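Local coordinates for FERM, RhoGEF and pleckstrin domain-containing protein 2 (Mus musculus, PDB 4GYV) that acts as a guanine nucleotide exchange factor that activates RAC1, the chain here being its catalytic DH domain, and helps remodel the actin cytoskeleton, at residues L50-H62 against Q101-V115. Sequence-based numbering, arbitrary orientation.
Sequences LLFSNIDPVYEFH and QLKEFTSYFQRHDEV
His112, at the start of helix 112-124, donates from NE2 to the carbonyl oxygen of Asn54, 2.7 Å away, in a nearly straight bond. Histidine suits the place because it offers an in-plane N-H to this carbonyl in the turn between helices 45-52 and 56-77, while Ile55 CD1 touches NE2 and CE1 obliquely. Asn54 braces that turn itself, its ND2 lying 2.7 Å from Leu50 O and in that carbonyl's plane. With CG beside its own backbone N (chi1 -66°), Asn54 also brings OD1 to the edge of the Tyr108 ring.

Pro57, in the first helical turn, where its missing N-H costs nothing, lays CG over the centre of the Tyr108 ring, 3.7 Å from the centroid, in a CH-pi contact. One turn on, broad phenylalanine rings use face and edge alike: Phe61 puts CB over a face of Phe105 and turns its ring edge toward that ring's face, planes at 54°; Leu102 CD1 covers a face of Phe61, 3.8 Å from its centroid. Val58, next to Pro57, sets CG2 over a face of Phe109. Branched Val115 lays CG2 against Leu50 CG and CG1 against Leu51 CD1.

The axes of segment 56-62, the start of helix 56-77, and helix 106-110 come within 9.7 Å at a crossing angle of -130°, within the all-helical DH bundle. Helix 152-170 backs Leu102, Phe109 and His112, and helix 7-39 packs against Ile55 and Val58.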
loop_
_atom_site.group_PDB
_atom_site.type_symbol
_atom_site.label_atom_id
_atom_site.label_comp_id
_atom_site.label_asym_id
_atom_site.label_seq_id
_atom_site.Cartn_x
_atom_site.Cartn_y
_atom_site.Cartn_z
ATOM N N LEU A 50 -14.805 -3.613 -25.711
ATOM C CA LEU A 50 -15.776 -4.409 -24.957
ATOM C C LEU A 50 -15.371 -4.587 -23.497
ATOM O O LEU A 50 -16.170 -4.392 -22.575
ATOM C CB LEU A 50 -15.950 -5.779 -25.601
ATOM C CG LEU A 50 -16.927 -6.726 -24.922
ATOM C CD1 LEU A 50 -18.326 -6.163 -24.901
ATOM C CD2 LEU A 50 -16.899 -8.042 -25.638
ATOM N N LEU A 51 -14.114 -4.947 -23.292
ATOM C CA LEU A 51 -13.587 -5.126 -21.952
ATOM C C LEU A 51 -13.595 -3.817 -21.169
ATOM O O LEU A 51 -14.269 -3.712 -20.152
ATOM C CB LEU A 51 -12.169 -5.682 -22.020
ATOM C CG LEU A 51 -11.410 -5.704 -20.699
ATOM C CD1 LEU A 51 -12.194 -6.440 -19.642
ATOM C CD2 LEU A 51 -10.062 -6.347 -20.908
ATOM N N PHE A 52 -12.859 -2.816 -21.640
ATOM C CA PHE A 52 -12.606 -1.653 -20.795
ATOM C C PHE A 52 -13.752 -0.674 -20.677
ATOM O O PHE A 52 -13.856 0.017 -19.693
ATOM C CB PHE A 52 -11.318 -0.957 -21.190
ATOM C CG PHE A 52 -10.121 -1.789 -20.941
ATOM C CD1 PHE A 52 -9.715 -2.054 -19.647
ATOM C CD2 PHE A 52 -9.428 -2.360 -21.991
ATOM C CE1 PHE A 52 -8.618 -2.852 -19.400
ATOM C CE2 PHE A 52 -8.331 -3.174 -21.752
ATOM C CZ PHE A 52 -7.924 -3.413 -20.459
ATOM N N SER A 53 -14.625 -0.656 -21.670
ATOM C CA SER A 53 -15.807 0.179 -21.660
ATOM C C SER A 53 -16.766 -0.230 -20.541
ATOM O O SER A 53 -17.613 0.565 -20.128
ATOM C CB SER A 53 -16.497 0.078 -23.016
ATOM O OG SER A 53 -17.851 -0.316 -22.900
ATOM N N ASN A 54 -16.631 -1.464 -20.059
ATOM C CA ASN A 54 -17.549 -2.017 -19.069
ATOM C C ASN A 54 -16.877 -2.316 -17.726
ATOM O O ASN A 54 -17.467 -3.011 -16.867
ATOM C CB ASN A 54 -18.192 -3.298 -19.587
ATOM C CG ASN A 54 -19.087 -3.062 -20.769
ATOM O OD1 ASN A 54 -20.197 -2.533 -20.631
ATOM N ND2 ASN A 54 -18.625 -3.467 -21.945
ATOM N N ILE A 55 -15.645 -1.810 -17.577
ATOM C CA ILE A 55 -14.885 -1.903 -16.334
ATOM C C ILE A 55 -14.499 -0.520 -15.832
ATOM O O ILE A 55 -14.715 -0.198 -14.661
ATOM C CB ILE A 55 -13.606 -2.736 -16.481
ATOM C CG1 ILE A 55 -13.952 -4.190 -16.654
ATOM C CG2 ILE A 55 -12.822 -2.690 -15.204
ATOM C CD1 ILE A 55 -14.659 -4.706 -15.456
ATOM N N ASP A 56 -13.938 0.290 -16.731
ATOM C CA ASP A 56 -13.590 1.678 -16.431
ATOM C C ASP A 56 -14.646 2.458 -15.654
ATOM O O ASP A 56 -14.315 3.097 -14.651
ATOM C CB ASP A 56 -13.228 2.452 -17.690
ATOM C CG ASP A 56 -11.803 2.205 -18.153
ATOM O OD1 ASP A 56 -10.972 1.701 -17.356
ATOM O OD2 ASP A 56 -11.524 2.537 -19.332
ATOM N N PRO A 57 -15.918 2.413 -16.098
ATOM C CA PRO A 57 -16.930 3.139 -15.311
ATOM C C PRO A 57 -17.191 2.500 -13.942
ATOM O O PRO A 57 -17.422 3.225 -12.983
ATOM C CB PRO A 57 -18.198 3.031 -16.170
ATOM C CG PRO A 57 -17.781 2.465 -17.453
ATOM C CD PRO A 57 -16.533 1.692 -17.225
ATOM N N VAL A 58 -17.182 1.168 -13.877
ATOM C CA VAL A 58 -17.333 0.456 -12.620
ATOM C C VAL A 58 -16.262 0.899 -11.631
ATOM O O VAL A 58 -16.557 1.180 -10.463
ATOM C CB VAL A 58 -17.241 -1.076 -12.823
ATOM C CG1 VAL A 58 -16.906 -1.795 -11.510
ATOM C CG2 VAL A 58 -18.517 -1.607 -13.416
ATOM N N TYR A 59 -15.020 0.975 -12.096
ATOM C CA TYR A 59 -13.944 1.465 -11.243
ATOM C C TYR A 59 -14.201 2.899 -10.744
ATOM O O TYR A 59 -14.000 3.198 -9.567
ATOM C CB TYR A 59 -12.613 1.373 -11.966
ATOM C CG TYR A 59 -11.424 1.832 -11.175
ATOM C CD1 TYR A 59 -11.032 3.165 -11.182
ATOM C CD2 TYR A 59 -10.668 0.928 -10.446
ATOM C CE1 TYR A 59 -9.931 3.591 -10.463
ATOM C CE2 TYR A 59 -9.548 1.344 -9.733
ATOM C CZ TYR A 59 -9.189 2.675 -9.744
ATOM O OH TYR A 59 -8.088 3.083 -9.027
ATOM N N GLU A 60 -14.660 3.784 -11.622
ATOM C CA GLU A 60 -14.964 5.141 -11.183
ATOM C C GLU A 60 -15.992 5.144 -10.062
ATOM O O GLU A 60 -15.860 5.887 -9.095
ATOM C CB GLU A 60 -15.445 6.013 -12.335
ATOM C CG GLU A 60 -14.341 6.393 -13.264
ATOM C CD GLU A 60 -14.830 7.193 -14.448
ATOM O OE1 GLU A 60 -15.945 7.793 -14.332
ATOM O OE2 GLU A 60 -14.088 7.205 -15.476
ATOM N N PHE A 61 -17.012 4.307 -10.198
ATOM C CA PHE A 61 -18.039 4.230 -9.191
ATOM C C PHE A 61 -17.470 3.868 -7.819
ATOM O O PHE A 61 -17.713 4.571 -6.821
ATOM C CB PHE A 61 -19.113 3.223 -9.561
ATOM C CG PHE A 61 -19.969 2.867 -8.410
ATOM C CD1 PHE A 61 -21.021 3.694 -8.049
ATOM C CD2 PHE A 61 -19.678 1.749 -7.631
ATOM C CE1 PHE A 61 -21.801 3.403 -6.957
ATOM C CE2 PHE A 61 -20.447 1.449 -6.532
ATOM C CZ PHE A 61 -21.517 2.280 -6.189
ATOM N N HIS A 62 -16.734 2.764 -7.773
ATOM C CA HIS A 62 -16.156 2.312 -6.525
ATOM C C HIS A 62 -15.175 3.318 -5.936
ATOM O O HIS A 62 -15.033 3.440 -4.734
ATOM C CB HIS A 62 -15.512 0.949 -6.703
ATOM C CG HIS A 62 -16.506 -0.137 -6.980
ATOM N ND1 HIS A 62 -17.301 -0.683 -5.998
ATOM C CD2 HIS A 62 -16.860 -0.751 -8.132
ATOM C CE1 HIS A 62 -18.093 -1.594 -6.531
ATOM N NE2 HIS A 62 -17.842 -1.659 -7.826
ATOM N N GLN A 101 -26.939 5.117 -6.750
ATOM C CA GLN A 101 -26.098 5.506 -7.880
ATOM C C GLN A 101 -25.787 4.301 -8.738
ATOM O O GLN A 101 -25.665 4.393 -9.955
ATOM C CB GLN A 101 -24.778 6.078 -7.388
ATOM C CG GLN A 101 -24.715 7.568 -7.364
ATOM C CD GLN A 101 -23.631 8.081 -6.422
ATOM O OE1 GLN A 101 -22.738 7.322 -5.997
ATOM N NE2 GLN A 101 -23.713 9.376 -6.073
ATOM N N LEU A 102 -25.642 3.169 -8.075
ATOM C CA LEU A 102 -25.208 1.946 -8.705
ATOM C C LEU A 102 -26.189 1.549 -9.794
ATOM O O LEU A 102 -25.812 0.920 -10.778
ATOM C CB LEU A 102 -25.124 0.871 -7.634
ATOM C CG LEU A 102 -24.461 -0.451 -7.928
ATOM C CD1 LEU A 102 -23.070 -0.195 -8.415
ATOM C CD2 LEU A 102 -24.455 -1.241 -6.636
ATOM N N LYS A 103 -27.449 1.932 -9.625
ATOM C CA LYS A 103 -28.470 1.578 -10.596
ATOM C C LYS A 103 -28.121 2.081 -11.991
ATOM O O LYS A 103 -28.462 1.456 -12.990
ATOM C CB LYS A 103 -29.839 2.098 -10.160
ATOM C CG LYS A 103 -30.383 1.430 -8.912
ATOM C CD LYS A 103 -31.775 1.951 -8.595
ATOM C CE LYS A 103 -32.320 1.359 -7.307
ATOM N NZ LYS A 103 -33.553 2.062 -6.832
ATOM N N GLU A 104 -27.416 3.201 -12.044
ATOM C CA GLU A 104 -26.981 3.807 -13.296
ATOM C C GLU A 104 -25.769 3.094 -13.905
ATOM O O GLU A 104 -25.231 3.524 -14.918
ATOM C CB GLU A 104 -26.664 5.290 -13.067
ATOM C CG GLU A 104 -27.844 6.072 -12.565
ATOM C CD GLU A 104 -28.977 6.072 -13.567
ATOM O OE1 GLU A 104 -29.971 5.339 -13.358
ATOM O OE2 GLU A 104 -28.868 6.802 -14.577
ATOM N N PHE A 105 -25.355 1.994 -13.288
ATOM C CA PHE A 105 -24.189 1.240 -13.743
ATOM C C PHE A 105 -24.489 -0.225 -14.062
ATOM O O PHE A 105 -23.588 -0.959 -14.444
ATOM C CB PHE A 105 -23.093 1.275 -12.675
ATOM C CG PHE A 105 -22.413 2.597 -12.556
ATOM C CD1 PHE A 105 -23.009 3.638 -11.880
ATOM C CD2 PHE A 105 -21.170 2.806 -13.124
ATOM C CE1 PHE A 105 -22.381 4.867 -11.773
ATOM C CE2 PHE A 105 -20.536 4.039 -13.017
ATOM C CZ PHE A 105 -21.149 5.067 -12.339
ATOM N N THR A 106 -25.735 -0.658 -13.879
ATOM C CA THR A 106 -26.087 -2.059 -14.068
ATOM C C THR A 106 -25.800 -2.533 -15.499
ATOM O O THR A 106 -25.468 -3.704 -15.721
ATOM C CB THR A 106 -27.554 -2.298 -13.739
ATOM O OG1 THR A 106 -28.350 -1.389 -14.500
ATOM C CG2 THR A 106 -27.803 -2.010 -12.308
ATOM N N SER A 107 -25.920 -1.616 -16.460
ATOM C CA SER A 107 -25.642 -1.909 -17.860
ATOM C C SER A 107 -24.263 -2.548 -18.026
ATOM O O SER A 107 -24.071 -3.485 -18.797
ATOM C CB SER A 107 -25.680 -0.617 -18.665
ATOM O OG SER A 107 -26.256 0.415 -17.890
ATOM N N TYR A 108 -23.289 -2.022 -17.310
ATOM C CA TYR A 108 -21.943 -2.482 -17.503
ATOM C C TYR A 108 -21.784 -3.868 -16.912
ATOM O O TYR A 108 -21.230 -4.760 -17.555
ATOM C CB TYR A 108 -20.965 -1.509 -16.859
ATOM C CG TYR A 108 -21.120 -0.104 -17.355
ATOM C CD1 TYR A 108 -20.861 0.200 -18.666
ATOM C CD2 TYR A 108 -21.493 0.925 -16.509
ATOM C CE1 TYR A 108 -20.989 1.481 -19.141
ATOM C CE2 TYR A 108 -21.622 2.222 -16.977
ATOM C CZ TYR A 108 -21.373 2.483 -18.304
ATOM O OH TYR A 108 -21.478 3.744 -18.828
ATOM N N PHE A 109 -22.265 -4.041 -15.686
ATOM C CA PHE A 109 -22.141 -5.325 -15.011
ATOM C C PHE A 109 -22.806 -6.389 -15.874
ATOM O O PHE A 109 -22.303 -7.495 -16.038
ATOM C CB PHE A 109 -22.793 -5.273 -13.628
ATOM C CG PHE A 109 -22.039 -4.439 -12.640
ATOM C CD1 PHE A 109 -20.931 -4.951 -11.985
ATOM C CD2 PHE A 109 -22.434 -3.144 -12.359
ATOM C CE1 PHE A 109 -20.219 -4.179 -11.070
ATOM C CE2 PHE A 109 -21.725 -2.370 -11.446
ATOM C CZ PHE A 109 -20.612 -2.890 -10.809
ATOM N N GLN A 110 -23.928 -6.019 -16.459
ATOM C CA GLN A 110 -24.697 -6.918 -17.297
ATOM C C GLN A 110 -23.905 -7.453 -18.492
ATOM O O GLN A 110 -24.239 -8.496 -19.025
ATOM C CB GLN A 110 -25.945 -6.200 -17.795
ATOM C CG GLN A 110 -27.051 -7.106 -18.155
ATOM C CD GLN A 110 -28.028 -7.240 -17.033
ATOM O OE1 GLN A 110 -28.767 -6.298 -16.744
ATOM N NE2 GLN A 110 -28.048 -8.411 -16.379
ATOM N N ARG A 111 -22.863 -6.749 -18.917
ATOM C CA ARG A 111 -22.098 -7.197 -20.084
ATOM C C ARG A 111 -20.887 -8.059 -19.719
ATOM O O ARG A 111 -20.204 -8.576 -20.599
ATOM C CB ARG A 111 -21.711 -6.023 -21.008
ATOM C CG ARG A 111 -22.885 -5.489 -21.807
ATOM C CD ARG A 111 -22.559 -4.218 -22.568
ATOM N NE ARG A 111 -23.742 -3.655 -23.230
ATOM C CZ ARG A 111 -24.303 -4.156 -24.339
ATOM N NH1 ARG A 111 -25.377 -3.574 -24.885
ATOM N NH2 ARG A 111 -23.787 -5.245 -24.910
ATOM N N HIS A 112 -20.646 -8.250 -18.427
ATOM C CA HIS A 112 -19.440 -8.952 -17.994
ATOM C C HIS A 112 -19.343 -10.392 -18.437
ATOM O O HIS A 112 -18.277 -10.831 -18.824
ATOM C CB HIS A 112 -19.230 -8.850 -16.485
ATOM C CG HIS A 112 -18.818 -7.483 -16.031
ATOM N ND1 HIS A 112 -18.546 -7.187 -14.715
ATOM C CD2 HIS A 112 -18.651 -6.331 -16.721
ATOM C CE1 HIS A 112 -18.215 -5.911 -14.617
ATOM N NE2 HIS A 112 -18.262 -5.372 -15.821
ATOM N N ASP A 113 -20.440 -11.132 -18.395
ATOM C CA ASP A 113 -20.395 -12.522 -18.834
ATOM C C ASP A 113 -20.112 -12.592 -20.332
ATOM O O ASP A 113 -19.491 -13.540 -20.834
ATOM C CB ASP A 113 -21.707 -13.221 -18.509
ATOM C CG ASP A 113 -22.893 -12.546 -19.159
ATOM O OD1 ASP A 113 -23.275 -11.446 -18.696
ATOM O OD2 ASP A 113 -23.441 -13.115 -20.129
ATOM N N GLU A 114 -20.567 -11.569 -21.042
ATOM C CA GLU A 114 -20.296 -11.444 -22.463
ATOM C C GLU A 114 -18.816 -11.093 -22.691
ATOM O O GLU A 114 -18.157 -11.695 -23.535
ATOM C CB GLU A 114 -21.239 -10.407 -23.058
ATOM C CG GLU A 114 -20.889 -9.917 -24.437
ATOM C CD GLU A 114 -21.746 -8.718 -24.860
ATOM O OE1 GLU A 114 -21.486 -8.169 -25.959
ATOM O OE2 GLU A 114 -22.674 -8.334 -24.097
ATOM N N VAL A 115 -18.294 -10.138 -21.922
ATOM C CA VAL A 115 -16.881 -9.771 -21.978
ATOM C C VAL A 115 -16.019 -11.006 -21.768
ATOM O O VAL A 115 -15.021 -11.244 -22.444
ATOM C CB VAL A 115 -16.528 -8.750 -20.870
ATOM C CG1 VAL A 115 -15.007 -8.707 -20.626
ATOM C CG2 VAL A 115 -17.070 -7.367 -21.221
#